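Local coordinates for translation initiation factor eIF2B subunit delta (Schizosaccharomyces pombe, PDB 5B04), which forms part of the eIF2B complex, which catalyses the exchange of GDP for GTP on the gamma subunit of initiation factor eIF2, at residues G[389-402]-G[419-433]. Residues are numbered along the deposited sequence; the frame is centred on the assembly and turned at random.
Sequences SLVYNELAPGDQLV and WKSVKNLKLLSLKYD. With PO4 (phosphate ion), chain P.
The side-chain amide of Asn393 meets the backbone of Tyr432 on both of its polar atoms. Asn393 OD1 takes Tyr432 N at 2.9 Å, in the carbonyl plane and on a lone pair, and also accepts from Glu394 N; Asn393 ND2 gives to Tyr432 O at 3.0 Å, from above that carbonyl's plane, and to Ser389 O. CG lies anti to the backbone N (chi1 -150°), which carries the amide across, and four bonds fix its rotation. With an alanine in place of Asn393, Tyr432 N and O would probably lose these mates and the 389-393 loop its tie through Ser389 O. Beside it, Leu430 CD1 packs on Leu390 CD2 at 3.7 Å. Glu394 CB lies in plane at the edge of the Tyr432 ring, its carboxylate salt-bridged to Arg205; Tyr432 OH is hydrogen-bonded to a phosphate ion, probably from the crystallisation liquor.

Farther along, Leu427 CD2 packs against buried Leu401 and Val402, and Gly398 CA touches Trp419 CZ2 at 3.8 Å. Only the rim is loose: exposed Asp399 OD1 accepts Trp419 NE1 at 2.9 Å, but the salt bridge to exposed Lys420 is weak, OD2 to NZ 3.3 Å.

Backbone bonds Lys431 N to Glu394 O and Ala396 N to Ser429 O flank Leu395 and Leu430, a non-hydrogen-bonded antiparallel pair. Thus 395-396 is a short, weakly bonded edge strand beside strand 425-435, whose Leu425 to Leu428 pair in parallel with a strand of a neighbouring beta subunit, extending the sheet across the interface.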
loop_
_atom_site.group_PDB
_atom_site.type_symbol
_atom_site.label_atom_id
_atom_site.label_comp_id
_atom_site.label_asym_id
_atom_site.label_seq_id
_atom_site.Cartn_x
_atom_site.Cartn_y
_atom_site.Cartn_z
ATOM N N SER G 389 9.309 -3.124 -9.226
ATOM C CA SER G 389 9.645 -3.226 -10.640
ATOM C C SER G 389 10.468 -2.037 -11.126
ATOM O O SER G 389 10.747 -1.918 -12.319
ATOM C CB SER G 389 8.369 -3.346 -11.476
ATOM O OG SER G 389 7.512 -4.350 -10.961
ATOM N N LEU G 390 10.866 -1.165 -10.206
ATOM C CA LEU G 390 11.481 0.102 -10.591
ATOM C C LEU G 390 12.989 0.182 -10.357
ATOM O O LEU G 390 13.676 0.954 -11.027
ATOM C CB LEU G 390 10.794 1.254 -9.857
ATOM C CG LEU G 390 9.471 1.706 -10.474
ATOM C CD1 LEU G 390 8.891 2.877 -9.706
ATOM C CD2 LEU G 390 9.668 2.070 -11.936
ATOM N N VAL G 391 13.509 -0.597 -9.416
ATOM C CA VAL G 391 14.937 -0.540 -9.117
ATOM C C VAL G 391 15.764 -1.163 -10.246
ATOM O O VAL G 391 16.740 -0.570 -10.708
ATOM C CB VAL G 391 15.270 -1.233 -7.772
ATOM C CG1 VAL G 391 14.584 -2.588 -7.667
ATOM C CG2 VAL G 391 16.776 -1.363 -7.593
ATOM N N TYR G 392 15.362 -2.348 -10.695
ATOM C CA TYR G 392 16.021 -3.008 -11.815
ATOM C C TYR G 392 15.061 -3.157 -12.987
ATOM O O TYR G 392 14.114 -3.941 -12.930
ATOM C CB TYR G 392 16.558 -4.381 -11.404
ATOM C CG TYR G 392 17.834 -4.337 -10.593
ATOM C CD1 TYR G 392 19.073 -4.278 -11.217
ATOM C CD2 TYR G 392 17.800 -4.369 -9.206
ATOM C CE1 TYR G 392 20.243 -4.244 -10.481
ATOM C CE2 TYR G 392 18.965 -4.334 -8.460
ATOM C CZ TYR G 392 20.184 -4.273 -9.104
ATOM O OH TYR G 392 21.346 -4.239 -8.368
ATOM N N ASN G 393 15.313 -2.402 -14.049
ATOM C CA ASN G 393 14.486 -2.468 -15.245
ATOM C C ASN G 393 15.259 -1.970 -16.461
ATOM O O ASN G 393 16.431 -1.609 -16.354
ATOM C CB ASN G 393 13.202 -1.656 -15.056
ATOM C CG ASN G 393 12.037 -2.213 -15.852
ATOM O OD1 ASN G 393 12.190 -2.604 -17.008
ATOM N ND2 ASN G 393 10.863 -2.253 -15.231
ATOM N N GLU G 394 14.603 -1.956 -17.616
ATOM C CA GLU G 394 15.243 -1.506 -18.846
ATOM C C GLU G 394 14.371 -0.494 -19.577
ATOM O O GLU G 394 13.232 -0.788 -19.941
ATOM C CB GLU G 394 15.550 -2.696 -19.757
ATOM C CG GLU G 394 16.367 -2.339 -20.987
ATOM C CD GLU G 394 16.633 -3.537 -21.878
ATOM O OE1 GLU G 394 16.717 -4.665 -21.351
ATOM O OE2 GLU G 394 16.760 -3.348 -23.106
ATOM N N LEU G 395 14.913 0.700 -19.788
ATOM C CA LEU G 395 14.178 1.762 -20.459
ATOM C C LEU G 395 14.063 1.525 -21.958
ATOM O O LEU G 395 15.050 1.224 -22.630
ATOM C CB LEU G 395 14.841 3.118 -20.207
ATOM C CG LEU G 395 14.659 3.705 -18.809
ATOM C CD1 LEU G 395 15.235 5.111 -18.737
ATOM C CD2 LEU G 395 13.192 3.704 -18.434
ATOM N N ALA G 396 12.846 1.660 -22.471
ATOM C CA ALA G 396 12.606 1.636 -23.906
ATOM C C ALA G 396 12.440 3.070 -24.399
ATOM O O ALA G 396 11.954 3.922 -23.653
ATOM C CB ALA G 396 11.376 0.801 -24.234
ATOM N N PRO G 397 12.861 3.345 -25.645
ATOM C CA PRO G 397 12.752 4.680 -26.245
ATOM C C PRO G 397 11.362 5.292 -26.083
ATOM O O PRO G 397 10.364 4.657 -26.423
ATOM C CB PRO G 397 13.063 4.423 -27.719
ATOM C CG PRO G 397 13.991 3.262 -27.692
ATOM C CD PRO G 397 13.528 2.392 -26.552
ATOM N N GLY G 398 11.309 6.512 -25.558
ATOM C CA GLY G 398 10.046 7.184 -25.308
ATOM C C GLY G 398 9.298 7.526 -26.581
ATOM O O GLY G 398 8.080 7.700 -26.567
ATOM N N ASP G 399 10.032 7.616 -27.686
ATOM C CA ASP G 399 9.443 7.956 -28.976
ATOM C C ASP G 399 8.549 6.837 -29.505
ATOM O O ASP G 399 7.706 7.062 -30.373
ATOM C CB ASP G 399 10.540 8.277 -29.992
ATOM C CG ASP G 399 11.443 9.407 -29.536
ATOM O OD1 ASP G 399 10.959 10.297 -28.805
ATOM O OD2 ASP G 399 12.634 9.406 -29.909
ATOM N N GLN G 400 8.741 5.630 -28.980
ATOM C CA GLN G 400 7.912 4.486 -29.347
ATOM C C GLN G 400 6.453 4.710 -28.959
ATOM O O GLN G 400 5.541 4.169 -29.585
ATOM C CB GLN G 400 8.439 3.211 -28.685
ATOM C CG GLN G 400 9.411 2.414 -29.539
ATOM C CD GLN G 400 8.735 1.751 -30.724
ATOM O OE1 GLN G 400 8.134 0.685 -30.593
ATOM N NE2 GLN G 400 8.829 2.381 -31.889
ATOM N N LEU G 401 6.245 5.518 -27.924
ATOM C CA LEU G 401 4.912 5.774 -27.391
ATOM C C LEU G 401 4.183 6.871 -28.167
ATOM O O LEU G 401 2.970 7.038 -28.028
ATOM C CB LEU G 401 5.007 6.152 -25.913
ATOM C CG LEU G 401 4.173 5.334 -24.926
ATOM C CD1 LEU G 401 4.315 3.847 -25.202
ATOM C CD2 LEU G 401 4.593 5.654 -23.503
ATOM N N VAL G 402 4.883 7.588 -29.023
ATOM C CA VAL G 402 4.249 8.566 -29.897
ATOM C C VAL G 402 3.296 7.985 -30.920
ATOM O O VAL G 402 2.297 8.587 -31.230
ATOM C CB VAL G 402 5.295 9.407 -30.615
ATOM C CG1 VAL G 402 4.646 10.411 -31.543
ATOM C CG2 VAL G 402 6.140 10.130 -29.598
ATOM N N TRP G 419 7.503 15.899 -27.493
ATOM C CA TRP G 419 7.508 15.790 -26.036
ATOM C C TRP G 419 8.879 16.070 -25.427
ATOM O O TRP G 419 8.979 16.474 -24.268
ATOM C CB TRP G 419 7.033 14.399 -25.612
ATOM C CG TRP G 419 7.990 13.305 -25.970
ATOM C CD1 TRP G 419 8.131 12.702 -27.186
ATOM C CD2 TRP G 419 8.939 12.680 -25.099
ATOM N NE1 TRP G 419 9.110 11.741 -27.127
ATOM C CE2 TRP G 419 9.622 11.707 -25.858
ATOM C CE3 TRP G 419 9.279 12.848 -23.755
ATOM C CZ2 TRP G 419 10.623 10.906 -25.314
ATOM C CZ3 TRP G 419 10.274 12.053 -23.217
ATOM C CH2 TRP G 419 10.934 11.094 -23.995
ATOM N N LYS G 420 9.929 15.848 -26.211
ATOM C CA LYS G 420 11.294 16.114 -25.767
ATOM C C LYS G 420 11.473 17.588 -25.426
ATOM O O LYS G 420 12.189 17.941 -24.489
ATOM C CB LYS G 420 12.297 15.702 -26.847
ATOM C CG LYS G 420 12.148 14.268 -27.329
ATOM C CD LYS G 420 12.909 13.298 -26.442
ATOM C CE LYS G 420 14.163 12.788 -27.136
ATOM N NZ LYS G 420 13.842 12.072 -28.403
ATOM N N SER G 421 10.803 18.443 -26.192
ATOM C CA SER G 421 10.928 19.886 -26.035
ATOM C C SER G 421 9.944 20.440 -25.011
ATOM O O SER G 421 10.129 21.542 -24.495
ATOM C CB SER G 421 10.723 20.578 -27.382
ATOM O OG SER G 421 11.549 20.002 -28.379
ATOM N N VAL G 422 8.895 19.677 -24.718
ATOM C CA VAL G 422 7.874 20.128 -23.779
ATOM C C VAL G 422 8.292 19.894 -22.332
ATOM O O VAL G 422 8.666 18.783 -21.951
ATOM C CB VAL G 422 6.524 19.427 -24.026
ATOM C CG1 VAL G 422 5.458 20.000 -23.106
ATOM C CG2 VAL G 422 6.106 19.581 -25.477
ATOM N N LYS G 423 8.229 20.954 -21.534
ATOM C CA LYS G 423 8.531 20.871 -20.111
ATOM C C LYS G 423 7.372 20.204 -19.371
ATOM O O LYS G 423 6.211 20.392 -19.736
ATOM C CB LYS G 423 8.814 22.268 -19.547
ATOM C CG LYS G 423 8.584 22.416 -18.053
ATOM C CD LYS G 423 8.708 23.864 -17.615
ATOM C CE LYS G 423 8.643 23.992 -16.101
ATOM N NZ LYS G 423 8.335 25.387 -15.681
ATOM N N ASN G 424 7.708 19.408 -18.354
ATOM C CA ASN G 424 6.746 18.662 -17.537
ATOM C C ASN G 424 6.054 17.532 -18.296
ATOM O O ASN G 424 5.196 16.842 -17.745
ATOM C CB ASN G 424 5.692 19.600 -16.937
ATOM C CG ASN G 424 6.271 20.545 -15.903
ATOM O OD1 ASN G 424 6.140 21.763 -16.017
ATOM N ND2 ASN G 424 6.912 19.985 -14.884
ATOM N N LEU G 425 6.429 17.338 -19.557
ATOM C CA LEU G 425 5.905 16.224 -20.336
ATOM C C LEU G 425 7.000 15.203 -20.609
ATOM O O LEU G 425 8.011 15.511 -21.241
ATOM C CB LEU G 425 5.300 16.706 -21.654
ATOM C CG LEU G 425 4.704 15.601 -22.527
ATOM C CD1 LEU G 425 3.555 14.910 -21.808
ATOM C CD2 LEU G 425 4.251 16.152 -23.867
ATOM N N LYS G 426 6.786 13.983 -20.127
ATOM C CA LYS G 426 7.762 12.915 -20.279
ATOM C C LYS G 426 7.075 11.617 -20.686
ATOM O O LYS G 426 6.112 11.192 -20.051
ATOM C CB LYS G 426 8.543 12.721 -18.978
ATOM C CG LYS G 426 9.570 11.602 -19.014
ATOM C CD LYS G 426 10.084 11.297 -17.614
ATOM C CE LYS G 426 11.490 10.722 -17.647
ATOM N NZ LYS G 426 12.307 11.210 -16.500
ATOM N N LEU G 427 7.565 10.995 -21.751
ATOM C CA LEU G 427 7.039 9.708 -22.187
ATOM C C LEU G 427 7.901 8.589 -21.619
ATOM O O LEU G 427 9.109 8.755 -21.449
ATOM C CB LEU G 427 6.983 9.625 -23.713
ATOM C CG LEU G 427 5.685 10.093 -24.379
ATOM C CD1 LEU G 427 5.341 11.527 -24.002
ATOM C CD2 LEU G 427 5.780 9.945 -25.888
ATOM N N LEU G 428 7.283 7.451 -21.321
ATOM C CA LEU G 428 8.006 6.377 -20.656
ATOM C C LEU G 428 7.417 4.991 -20.895
ATOM O O LEU G 428 6.212 4.782 -20.759
ATOM C CB LEU G 428 8.058 6.638 -19.154
ATOM C CG LEU G 428 8.873 5.599 -18.390
ATOM C CD1 LEU G 428 10.357 5.878 -18.549
ATOM C CD2 LEU G 428 8.473 5.569 -16.937
ATOM N N SER G 429 8.285 4.045 -21.234
ATOM C CA SER G 429 7.883 2.654 -21.369
ATOM C C SER G 429 8.946 1.729 -20.786
ATOM O O SER G 429 10.042 1.608 -21.332
ATOM C CB SER G 429 7.624 2.304 -22.835
ATOM O OG SER G 429 7.128 0.983 -22.962
ATOM N N LEU G 430 8.621 1.089 -19.667
ATOM C CA LEU G 430 9.500 0.085 -19.084
ATOM C C LEU G 430 9.356 -1.216 -19.859
ATOM O O LEU G 430 8.281 -1.519 -20.376
ATOM C CB LEU G 430 9.179 -0.138 -17.606
ATOM C CG LEU G 430 9.231 1.080 -16.684
ATOM C CD1 LEU G 430 8.965 0.665 -15.246
ATOM C CD2 LEU G 430 10.568 1.789 -16.801
ATOM N N LYS G 431 10.437 -1.983 -19.946
ATOM C CA LYS G 431 10.399 -3.244 -20.674
ATOM C C LYS G 431 9.996 -4.405 -19.777
ATOM O O LYS G 431 9.399 -5.376 -20.243
ATOM C CB LYS G 431 11.756 -3.537 -21.319
ATOM C CG LYS G 431 12.077 -2.664 -22.519
ATOM C CD LYS G 431 12.823 -3.453 -23.585
ATOM C CE LYS G 431 13.033 -2.622 -24.842
ATOM N NZ LYS G 431 13.631 -3.422 -25.946
ATOM N N TYR G 432 10.312 -4.306 -18.490
ATOM C CA TYR G 432 10.154 -5.451 -17.603
ATOM C C TYR G 432 9.257 -5.195 -16.397
ATOM O O TYR G 432 8.733 -4.097 -16.211
ATOM C CB TYR G 432 11.527 -5.933 -17.144
ATOM C CG TYR G 432 12.379 -6.406 -18.297
ATOM C CD1 TYR G 432 12.123 -7.622 -18.918
ATOM C CD2 TYR G 432 13.423 -5.629 -18.779
ATOM C CE1 TYR G 432 12.891 -8.056 -19.981
ATOM C CE2 TYR G 432 14.198 -6.056 -19.840
ATOM C CZ TYR G 432 13.927 -7.270 -20.437
ATOM O OH TYR G 432 14.696 -7.699 -21.494
ATOM N N ASP G 433 9.100 -6.229 -15.575
ATOM C CA ASP G 433 8.029 -6.271 -14.592
ATOM C C ASP G 433 8.264 -7.364 -13.552
ATOM O O ASP G 433 8.510 -8.518 -13.902
ATOM C CB ASP G 433 6.702 -6.503 -15.311
ATOM C CG ASP G 433 5.504 -6.195 -14.454
ATOM O OD1 ASP G 433 5.660 -5.513 -13.420
ATOM O OD2 ASP G 433 4.396 -6.624 -14.836
HETATM P P PO4 P . 12.972 -11.090 -22.655
HETATM O O1 PO4 P . 11.881 -11.201 -21.618
HETATM O O2 PO4 P . 14.217 -10.516 -22.022
HETATM O O3 PO4 P . 13.277 -12.463 -23.207
HETATM O O4 PO4 P . 12.516 -10.188 -23.777
#